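Local coordinates for protein ALDH21) (Physcomitrella patens subsp. patens, PDB 5MZ5) that oxidises succinic semialdehyde as an NADP(+)-dependent dehydrogenase of the aldehyde dehydrogenase family, at residues A[260-265]-A[499-504]; A[120-125]-A[135-140]; A[101-106]-A[226-231]. All blocks are in the same frame, centred on the assembly; numbering follows the deposited sequence.

Interaction 1. Residues A[260-265]-A[499-504]; sequences LLTFTG and DDMLET
Leu260 and Met501 meet with their side chains crossing at about a right angle. The touching branch of the leucine is CD2, which comes within 3.6 Å of Met501 CG. The same methyl also lies 3.8 Å from the backbone O of Asp500, packing across the junction where the helix hands over to the following strand. Beyond CG, the extended methionine chain carries its end along the strand, and CE ends 4.4 Å from Thr262 CG2, a looser apolar approach. This direction is set by chi1 of Met501 (-71°), which places CG opposite the carbonyl carbon and next to the backbone N. The methionine also packs on Pro201 and Ala202 of helix 193-205.

Strand 260-264 is a parallel strand of the Rossmann-type cofactor-binding domain, held by backbone bonds between strands 182-185 and 281-285. Segment 499-504 leaves helix 494-500 to enter strand 502-510, the outermost strand, within this chain, of a three-stranded antiparallel sheet.

Further out, Lys198 NZ bonds both Thr262 OG1 and Thr264 OG1. With Thr262 OG1 anti to the backbone N (chi1 176°) and bonded to that lysine, the CG2 methyl is the branch that faces Met501 CE. The bend after the helix is tied by Leu502 N to Asp499 O at 3.2 Å. Just beyond it, Glu503 OE2 makes a salt bridge with Arg491 of a second subunit.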
loop_
_atom_site.group_PDB
_atom_site.type_symbol
_atom_site.label_atom_id
_atom_site.label_comp_id
_atom_site.label_asym_id
_atom_site.label_seq_id
_atom_site.Cartn_x
_atom_site.Cartn_y
_atom_site.Cartn_z
ATOM N N LEU A 260 14.406 2.906 21.879
ATOM C CA LEU A 260 14.116 4.129 21.158
ATOM C C LEU A 260 14.023 5.305 22.124
ATOM O O LEU A 260 13.447 5.176 23.205
ATOM C CB LEU A 260 12.778 3.979 20.389
ATOM C CG LEU A 260 12.188 5.242 19.698
ATOM C CD1 LEU A 260 13.005 5.668 18.483
ATOM C CD2 LEU A 260 10.762 4.982 19.254
ATOM N N LEU A 261 14.611 6.441 21.719
ATOM C CA LEU A 261 14.451 7.715 22.376
ATOM C C LEU A 261 13.622 8.611 21.412
ATOM O O LEU A 261 13.997 8.803 20.260
ATOM C CB LEU A 261 15.808 8.374 22.710
ATOM C CG LEU A 261 15.794 9.881 23.031
ATOM C CD1 LEU A 261 14.903 10.209 24.268
ATOM C CD2 LEU A 261 17.202 10.402 23.249
ATOM N N THR A 262 12.513 9.156 21.902
ATOM C CA THR A 262 11.683 10.100 21.143
ATOM C C THR A 262 11.609 11.397 21.941
ATOM O O THR A 262 11.089 11.434 23.071
ATOM C CB THR A 262 10.328 9.506 20.680
ATOM O OG1 THR A 262 9.586 10.547 20.043
ATOM C CG2 THR A 262 9.516 8.912 21.809
ATOM N N PHE A 263 12.188 12.450 21.354
ATOM C CA PHE A 263 12.290 13.762 21.984
ATOM C C PHE A 263 11.607 14.849 21.179
ATOM O O PHE A 263 11.723 14.903 19.948
ATOM C CB PHE A 263 13.769 14.112 22.228
ATOM C CG PHE A 263 14.061 15.510 22.727
ATOM C CD1 PHE A 263 14.009 15.808 24.080
ATOM C CD2 PHE A 263 14.356 16.538 21.839
ATOM C CE1 PHE A 263 14.298 17.091 24.547
ATOM C CE2 PHE A 263 14.611 17.834 22.304
ATOM C CZ PHE A 263 14.603 18.099 23.656
ATOM N N THR A 264 10.875 15.701 21.896
ATOM C CA THR A 264 10.257 16.916 21.362
ATOM C C THR A 264 10.701 18.047 22.278
ATOM O O THR A 264 10.480 17.985 23.489
ATOM C CB THR A 264 8.743 16.848 21.214
ATOM O OG1 THR A 264 8.420 15.793 20.317
ATOM C CG2 THR A 264 8.161 18.164 20.646
ATOM N N GLY A 265 11.365 19.033 21.696
ATOM C CA GLY A 265 11.856 20.179 22.454
ATOM C C GLY A 265 12.909 20.988 21.738
ATOM O O GLY A 265 12.933 21.035 20.504
ATOM N N ASP A 499 5.504 3.753 12.900
ATOM C CA ASP A 499 6.572 3.161 12.077
ATOM C C ASP A 499 7.928 3.097 12.802
ATOM O O ASP A 499 8.615 2.078 12.728
ATOM C CB ASP A 499 6.733 3.931 10.757
ATOM C CG ASP A 499 5.881 3.411 9.633
ATOM O OD1 ASP A 499 6.000 2.195 9.306
ATOM O OD2 ASP A 499 5.139 4.224 9.028
ATOM N N ASP A 500 8.294 4.176 13.526
ATOM C CA ASP A 500 9.545 4.263 14.274
ATOM C C ASP A 500 9.578 3.380 15.530
ATOM O O ASP A 500 10.657 3.060 16.022
ATOM C CB ASP A 500 9.873 5.730 14.604
ATOM C CG ASP A 500 10.135 6.564 13.349
ATOM O OD1 ASP A 500 10.874 6.093 12.464
ATOM O OD2 ASP A 500 9.539 7.633 13.218
ATOM N N MET A 501 8.400 2.970 16.028
ATOM C CA MET A 501 8.252 2.078 17.185
ATOM C C MET A 501 8.078 0.612 16.754
ATOM O O MET A 501 7.769 -0.264 17.569
ATOM C CB MET A 501 7.082 2.539 18.050
ATOM C CG MET A 501 7.388 3.809 18.771
ATOM S SD MET A 501 5.954 4.565 19.522
ATOM C CE MET A 501 6.613 6.195 19.891
ATOM N N LEU A 502 8.284 0.353 15.460
ATOM C CA LEU A 502 8.138 -0.977 14.871
ATOM C C LEU A 502 9.410 -1.435 14.192
ATOM O O LEU A 502 10.102 -0.638 13.571
ATOM C CB LEU A 502 6.953 -1.017 13.879
ATOM C CG LEU A 502 5.545 -1.018 14.493
ATOM C CD1 LEU A 502 4.493 -0.631 13.461
ATOM C CD2 LEU A 502 5.188 -2.357 15.115
ATOM N N GLU A 503 9.727 -2.722 14.330
ATOM C CA GLU A 503 10.875 -3.333 13.664
ATOM C C GLU A 503 10.372 -4.301 12.613
ATOM O O GLU A 503 9.424 -5.045 12.855
ATOM C CB GLU A 503 11.823 -4.033 14.652
ATOM C CG GLU A 503 12.818 -3.075 15.298
ATOM C CD GLU A 503 13.963 -2.572 14.428
ATOM O OE1 GLU A 503 14.817 -1.836 14.966
ATOM O OE2 GLU A 503 14.002 -2.884 13.216
ATOM N N THR A 504 10.998 -4.277 11.451
ATOM C CA THR A 504 10.665 -5.172 10.347
ATOM C C THR A 504 11.325 -6.543 10.561
ATOM O O THR A 504 12.507 -6.608 10.892
ATOM C CB THR A 504 11.098 -4.533 9.013
ATOM O OG1 THR A 504 10.343 -3.339 8.835
ATOM C CG2 THR A 504 10.861 -5.460 7.810
#

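Interaction 2. Residues A[120-125]-A[135-140]; sequences QTLTME and GEVTRT
Leu122 and Glu136 come together through two different torsional choices. The leucine has chi1 at -105°, well removed from a staggered value, and this swings its two methyls onto the neighbouring helix. Glu136 instead holds CG opposite its backbone N (chi1 -179°) and continues fully extended, crossing the forked end of the leucine at a slant. The contact joins two consecutive helices of the N-terminal helical region, 115-126 and 130-151, linked by a short connection.

The two methyls of Leu122 divide the work. CD1 lies 3.7 Å from Val137 CG2, the apolar part of the contact, and also touches the aliphatic stem of the glutamate, 3.9 Å from Glu136 CG. CD2 sits against the carboxylate, 3.7 Å from Glu136 OE2. This last contact is van der Waals only; the charge of OE2 is met by Lys128 NZ in a salt bridge, while Glu136 OE1 accepts from the backbone N of Leu192. The buried carboxylate is thus gripped at both oxygens, which probably fixes its rotation and keeps it ionised.

Val137 is packed further by Phe115, Ile118 and Ala119 of the first helix. One turn on from Gly135, Arg139 is a succinate-binding residue; in this succinate-free chain its NH1 bonds a glycerol, probably from the crystallisation liquor, while NE pairs with Asp477. The side chain of Glu136 itself lies about 8 Å from that of Asn189, another succinate-binding residue.

The carbonyl of Glu136 accepts twice: Thr140 N at 3.0 Å and Thr140 OG1 at 2.7 Å reach Glu136 O from opposite faces of its carbonyl plane, the hydroxyl tilted 27° from that plane.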
loop_
_atom_site.group_PDB
_atom_site.type_symbol
_atom_site.label_atom_id
_atom_site.label_comp_id
_atom_site.label_asym_id
_atom_site.label_seq_id
_atom_site.Cartn_x
_atom_site.Cartn_y
_atom_site.Cartn_z
ATOM N N GLN A 120 -8.813 23.437 31.638
ATOM C CA GLN A 120 -8.520 24.385 32.721
ATOM C C GLN A 120 -7.110 24.177 33.294
ATOM O O GLN A 120 -6.398 25.149 33.500
ATOM C CB GLN A 120 -9.587 24.326 33.838
ATOM C CG GLN A 120 -10.953 24.930 33.442
ATOM C CD GLN A 120 -10.930 26.426 33.228
ATOM O OE1 GLN A 120 -10.195 27.168 33.890
ATOM N NE2 GLN A 120 -11.756 26.910 32.310
ATOM N N THR A 121 -6.707 22.904 33.498
ATOM C CA THR A 121 -5.384 22.502 33.984
ATOM C C THR A 121 -4.312 22.911 32.981
ATOM O O THR A 121 -3.253 23.374 33.392
ATOM C CB THR A 121 -5.358 20.986 34.261
ATOM O OG1 THR A 121 -6.357 20.677 35.230
ATOM C CG2 THR A 121 -4.006 20.504 34.762
ATOM N N LEU A 122 -4.590 22.721 31.672
ATOM C CA LEU A 122 -3.716 23.088 30.566
ATOM C C LEU A 122 -3.439 24.570 30.548
ATOM O O LEU A 122 -2.283 24.960 30.489
ATOM C CB LEU A 122 -4.346 22.685 29.236
ATOM C CG LEU A 122 -3.805 21.483 28.529
ATOM C CD1 LEU A 122 -4.566 21.269 27.234
ATOM C CD2 LEU A 122 -2.301 21.650 28.211
ATOM N N THR A 123 -4.492 25.402 30.590
ATOM C CA THR A 123 -4.374 26.864 30.622
ATOM C C THR A 123 -3.562 27.320 31.842
ATOM O O THR A 123 -2.669 28.157 31.719
ATOM C CB THR A 123 -5.774 27.488 30.569
ATOM O OG1 THR A 123 -6.229 27.334 29.238
ATOM C CG2 THR A 123 -5.783 28.989 30.941
ATOM N N MET A 124 -3.867 26.745 33.010
ATOM C CA MET A 124 -3.185 27.041 34.260
ATOM C C MET A 124 -1.661 26.782 34.169
ATOM O O MET A 124 -0.869 27.694 34.439
ATOM C CB MET A 124 -3.859 26.258 35.412
ATOM C CG MET A 124 -3.336 26.585 36.804
ATOM S SD MET A 124 -1.811 25.667 37.169
ATOM C CE MET A 124 -2.513 24.053 37.561
ATOM N N GLU A 125 -1.255 25.553 33.801
ATOM C CA GLU A 125 0.169 25.217 33.783
ATOM C C GLU A 125 0.941 25.720 32.554
ATOM O O GLU A 125 2.163 25.798 32.628
ATOM C CB GLU A 125 0.378 23.712 33.967
ATOM C CG GLU A 125 0.015 22.881 32.742
ATOM C CD GLU A 125 0.364 21.413 32.838
ATOM O OE1 GLU A 125 1.077 21.034 33.791
ATOM O OE2 GLU A 125 -0.052 20.645 31.945
ATOM N N GLY A 135 -8.997 23.555 22.311
ATOM C CA GLY A 135 -8.557 23.108 20.988
ATOM C C GLY A 135 -7.508 22.010 21.108
ATOM O O GLY A 135 -7.552 21.026 20.365
ATOM N N GLU A 136 -6.595 22.133 22.093
ATOM C CA GLU A 136 -5.553 21.134 22.362
ATOM C C GLU A 136 -6.123 19.807 22.909
ATOM O O GLU A 136 -5.583 18.746 22.582
ATOM C CB GLU A 136 -4.445 21.691 23.263
ATOM C CG GLU A 136 -3.347 20.676 23.535
ATOM C CD GLU A 136 -2.101 21.118 24.273
ATOM O OE1 GLU A 136 -1.258 20.246 24.560
ATOM O OE2 GLU A 136 -1.973 22.318 24.593
ATOM N N VAL A 137 -7.193 19.874 23.746
ATOM C CA VAL A 137 -7.849 18.680 24.292
ATOM C C VAL A 137 -8.587 17.922 23.142
ATOM O O VAL A 137 -8.430 16.714 23.028
ATOM C CB VAL A 137 -8.721 18.952 25.557
ATOM C CG1 VAL A 137 -9.248 17.651 26.156
ATOM C CG2 VAL A 137 -7.915 19.717 26.620
ATOM N N THR A 138 -9.256 18.652 22.235
ATOM C CA THR A 138 -9.939 18.102 21.055
ATOM C C THR A 138 -8.930 17.402 20.148
ATOM O O THR A 138 -9.213 16.324 19.637
ATOM C CB THR A 138 -10.669 19.237 20.277
ATOM O OG1 THR A 138 -11.580 19.902 21.152
ATOM C CG2 THR A 138 -11.413 18.730 19.037
ATOM N N ARG A 139 -7.778 18.032 19.915
ATOM C CA ARG A 139 -6.750 17.461 19.061
ATOM C C ARG A 139 -6.133 16.213 19.704
ATOM O O ARG A 139 -5.791 15.282 18.978
ATOM C CB ARG A 139 -5.687 18.510 18.731
ATOM C CG ARG A 139 -6.149 19.517 17.672
ATOM C CD ARG A 139 -5.021 20.475 17.303
ATOM N NE ARG A 139 -3.901 19.746 16.717
ATOM C CZ ARG A 139 -2.654 20.192 16.656
ATOM N NH1 ARG A 139 -2.350 21.398 17.115
ATOM N NH2 ARG A 139 -1.696 19.429 16.144
ATOM N N THR A 140 -6.015 16.192 21.063
ATOM C CA THR A 140 -5.513 15.042 21.845
ATOM C C THR A 140 -6.508 13.883 21.720
ATOM O O THR A 140 -6.082 12.739 21.582
ATOM C CB THR A 140 -5.222 15.428 23.300
ATOM O OG1 THR A 140 -4.243 16.462 23.301
ATOM C CG2 THR A 140 -4.731 14.227 24.159
#

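Interaction 3. Residues A[101-106]-A[226-231]; sequences KAVLEK and EILHKI
Ile231 reaches across to Val103 and Lys106 and fills the groove between them. From CB the side chain forks. The CG2 branch stands opposite the backbone N and meets both partners, lying 3.9 Å from Val103 CG2 and 4.0 Å from Lys106 CD. The CG1 branch, opposite the carbonyl carbon (chi1 -58°), runs the other way past the lysine, with CG1 4.0 Å from Lys106 CB. At the tip, CD1 is 3.8 Å from Lys106 CB and 3.6 Å from the backbone O of Val103, a van der Waals approach to the helix backbone. The lysine and isoleucine chains run antiparallel, touching at Lys106 CB and CD, while Val103 crosses the isoleucine at a slant.

Helix 219-229, which Ile231 follows, is the connection of a right-handed beta-alpha-beta crossover in the Rossmann-type domain, between the neighbouring parallel strands 209-212 and 239-241. Helix 97-113 packs against it from the N-terminal part of the chain. Ile203 of helix 193-205 touches both Val103 and Leu228.

Leu228 adds a looser apolar touch, CD2 to Val103 CG1 at 4.2 Å. It also helps position the isoleucine, since Ile231 N donates to Leu228 O at 3.1 Å as the chain turns off the helix. Val107, one turn along from Val103, packs on Ile227, Leu228 and Ile231 together.

The polar end of Lys106 passes beyond the apolar patch to salt bridges with Glu233 and Glu232. Lys101, five residues earlier on the same helix, carries its NZ to Glu149 of a third subunit.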
loop_
_atom_site.group_PDB
_atom_site.type_symbol
_atom_site.label_atom_id
_atom_site.label_comp_id
_atom_site.label_asym_id
_atom_site.label_seq_id
_atom_site.Cartn_x
_atom_site.Cartn_y
_atom_site.Cartn_z
ATOM N N LYS A 101 -6.444 -1.470 21.102
ATOM C CA LYS A 101 -7.529 -0.580 20.696
ATOM C C LYS A 101 -8.408 -0.182 21.885
ATOM O O LYS A 101 -8.755 0.993 22.010
ATOM C CB LYS A 101 -8.396 -1.247 19.621
ATOM C CG LYS A 101 -9.385 -0.283 18.962
ATOM C CD LYS A 101 -10.274 -0.982 17.960
ATOM C CE LYS A 101 -11.050 0.042 17.170
ATOM N NZ LYS A 101 -12.236 -0.550 16.517
ATOM N N ALA A 102 -8.810 -1.167 22.720
ATOM C CA ALA A 102 -9.650 -0.946 23.897
ATOM C C ALA A 102 -8.998 0.041 24.880
ATOM O O ALA A 102 -9.707 0.887 25.426
ATOM C CB ALA A 102 -9.987 -2.270 24.590
ATOM N N VAL A 103 -7.655 -0.036 25.070
ATOM C CA VAL A 103 -6.914 0.895 25.945
ATOM C C VAL A 103 -7.096 2.327 25.395
ATOM O O VAL A 103 -7.502 3.230 26.134
ATOM C CB VAL A 103 -5.392 0.555 26.082
ATOM C CG1 VAL A 103 -4.653 1.624 26.896
ATOM C CG2 VAL A 103 -5.169 -0.835 26.675
ATOM N N LEU A 104 -6.796 2.509 24.097
ATOM C CA LEU A 104 -6.861 3.805 23.423
ATOM C C LEU A 104 -8.271 4.395 23.391
ATOM O O LEU A 104 -8.423 5.604 23.546
ATOM C CB LEU A 104 -6.236 3.708 22.013
ATOM C CG LEU A 104 -4.757 3.355 21.984
ATOM C CD1 LEU A 104 -4.362 2.713 20.696
ATOM C CD2 LEU A 104 -3.880 4.569 22.317
ATOM N N GLU A 105 -9.296 3.542 23.237
ATOM C CA GLU A 105 -10.695 3.972 23.232
ATOM C C GLU A 105 -11.139 4.402 24.627
ATOM O O GLU A 105 -11.959 5.318 24.751
ATOM C CB GLU A 105 -11.623 2.877 22.682
ATOM C CG GLU A 105 -11.460 2.661 21.188
ATOM C CD GLU A 105 -12.378 1.606 20.600
ATOM O OE1 GLU A 105 -12.547 0.526 21.213
ATOM O OE2 GLU A 105 -12.919 1.862 19.504
ATOM N N LYS A 106 -10.599 3.741 25.671
ATOM C CA LYS A 106 -10.889 4.083 27.060
ATOM C C LYS A 106 -10.257 5.437 27.412
ATOM O O LYS A 106 -10.844 6.194 28.167
ATOM C CB LYS A 106 -10.445 2.971 28.024
ATOM C CG LYS A 106 -11.424 1.813 28.069
ATOM C CD LYS A 106 -10.912 0.685 28.960
ATOM C CE LYS A 106 -11.855 -0.496 28.940
ATOM N NZ LYS A 106 -11.681 -1.367 30.135
ATOM N N GLU A 226 -3.195 8.999 35.233
ATOM C CA GLU A 226 -4.364 8.656 36.055
ATOM C C GLU A 226 -5.338 7.816 35.235
ATOM O O GLU A 226 -5.865 6.809 35.724
ATOM C CB GLU A 226 -5.099 9.915 36.537
ATOM C CG GLU A 226 -4.397 10.740 37.593
ATOM C CD GLU A 226 -5.018 12.108 37.830
ATOM O OE1 GLU A 226 -4.261 13.029 38.213
ATOM O OE2 GLU A 226 -6.243 12.269 37.620
ATOM N N ILE A 227 -5.587 8.256 33.990
ATOM C CA ILE A 227 -6.472 7.580 33.046
ATOM C C ILE A 227 -5.922 6.167 32.758
ATOM O O ILE A 227 -6.646 5.198 32.911
ATOM C CB ILE A 227 -6.647 8.438 31.759
ATOM C CG1 ILE A 227 -7.446 9.729 32.061
ATOM C CG2 ILE A 227 -7.259 7.613 30.605
ATOM C CD1 ILE A 227 -7.324 10.839 31.026
ATOM N N LEU A 228 -4.627 6.067 32.416
ATOM C CA LEU A 228 -3.962 4.815 32.079
ATOM C C LEU A 228 -3.934 3.813 33.210
ATOM O O LEU A 228 -4.097 2.624 32.965
ATOM C CB LEU A 228 -2.542 5.077 31.536
ATOM C CG LEU A 228 -2.437 5.729 30.164
ATOM C CD1 LEU A 228 -0.996 5.972 29.816
ATOM C CD2 LEU A 228 -3.122 4.885 29.088
ATOM N N HIS A 229 -3.756 4.299 34.451
ATOM C CA HIS A 229 -3.725 3.501 35.673
ATOM C C HIS A 229 -5.013 2.688 35.881
ATOM O O HIS A 229 -4.945 1.568 36.364
ATOM C CB HIS A 229 -3.436 4.416 36.890
ATOM C CG HIS A 229 -3.696 3.767 38.215
ATOM N ND1 HIS A 229 -2.949 2.667 38.648
ATOM C CD2 HIS A 229 -4.643 4.043 39.141
ATOM C CE1 HIS A 229 -3.465 2.322 39.817
ATOM N NE2 HIS A 229 -4.479 3.122 40.160
ATOM N N LYS A 230 -6.177 3.244 35.506
ATOM C CA LYS A 230 -7.486 2.604 35.655
ATOM C C LYS A 230 -7.808 1.609 34.526
ATOM O O LYS A 230 -8.856 0.971 34.576
ATOM C CB LYS A 230 -8.593 3.682 35.751
ATOM C CG LYS A 230 -8.479 4.614 36.970
ATOM C CD LYS A 230 -9.493 5.796 36.917
ATOM C CE LYS A 230 -9.140 6.907 35.939
ATOM N NZ LYS A 230 -9.981 8.122 36.111
ATOM N N ILE A 231 -6.920 1.459 33.514
ATOM C CA ILE A 231 -7.184 0.560 32.384
ATOM C C ILE A 231 -6.542 -0.822 32.620
ATOM O O ILE A 231 -5.323 -0.987 32.520
ATOM C CB ILE A 231 -6.824 1.205 31.014
ATOM C CG1 ILE A 231 -7.615 2.524 30.816
ATOM C CG2 ILE A 231 -7.074 0.215 29.856
ATOM C CD1 ILE A 231 -7.111 3.424 29.699
#

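From the N terminus, helix 97-113 opens interaction 3, and helix 115-126 follows it at once to open interaction 2. Interaction 2 closes first, over a short connection, in the early turns of helix 130-151; it therefore nests within the longer loop that interaction 3 closes at the end of helix 219-229. Interaction 1 starts afterwards, at strand 260-264, and closes only near the C terminus, in series with the other two and crossing neither. Together they tie N-terminal helices to each other and to a helix of the cofactor-binding domain, and a central strand of that domain to the entry of strand 502-510. Interactions 2 and 3 approach to about 8 Å between nearest atoms.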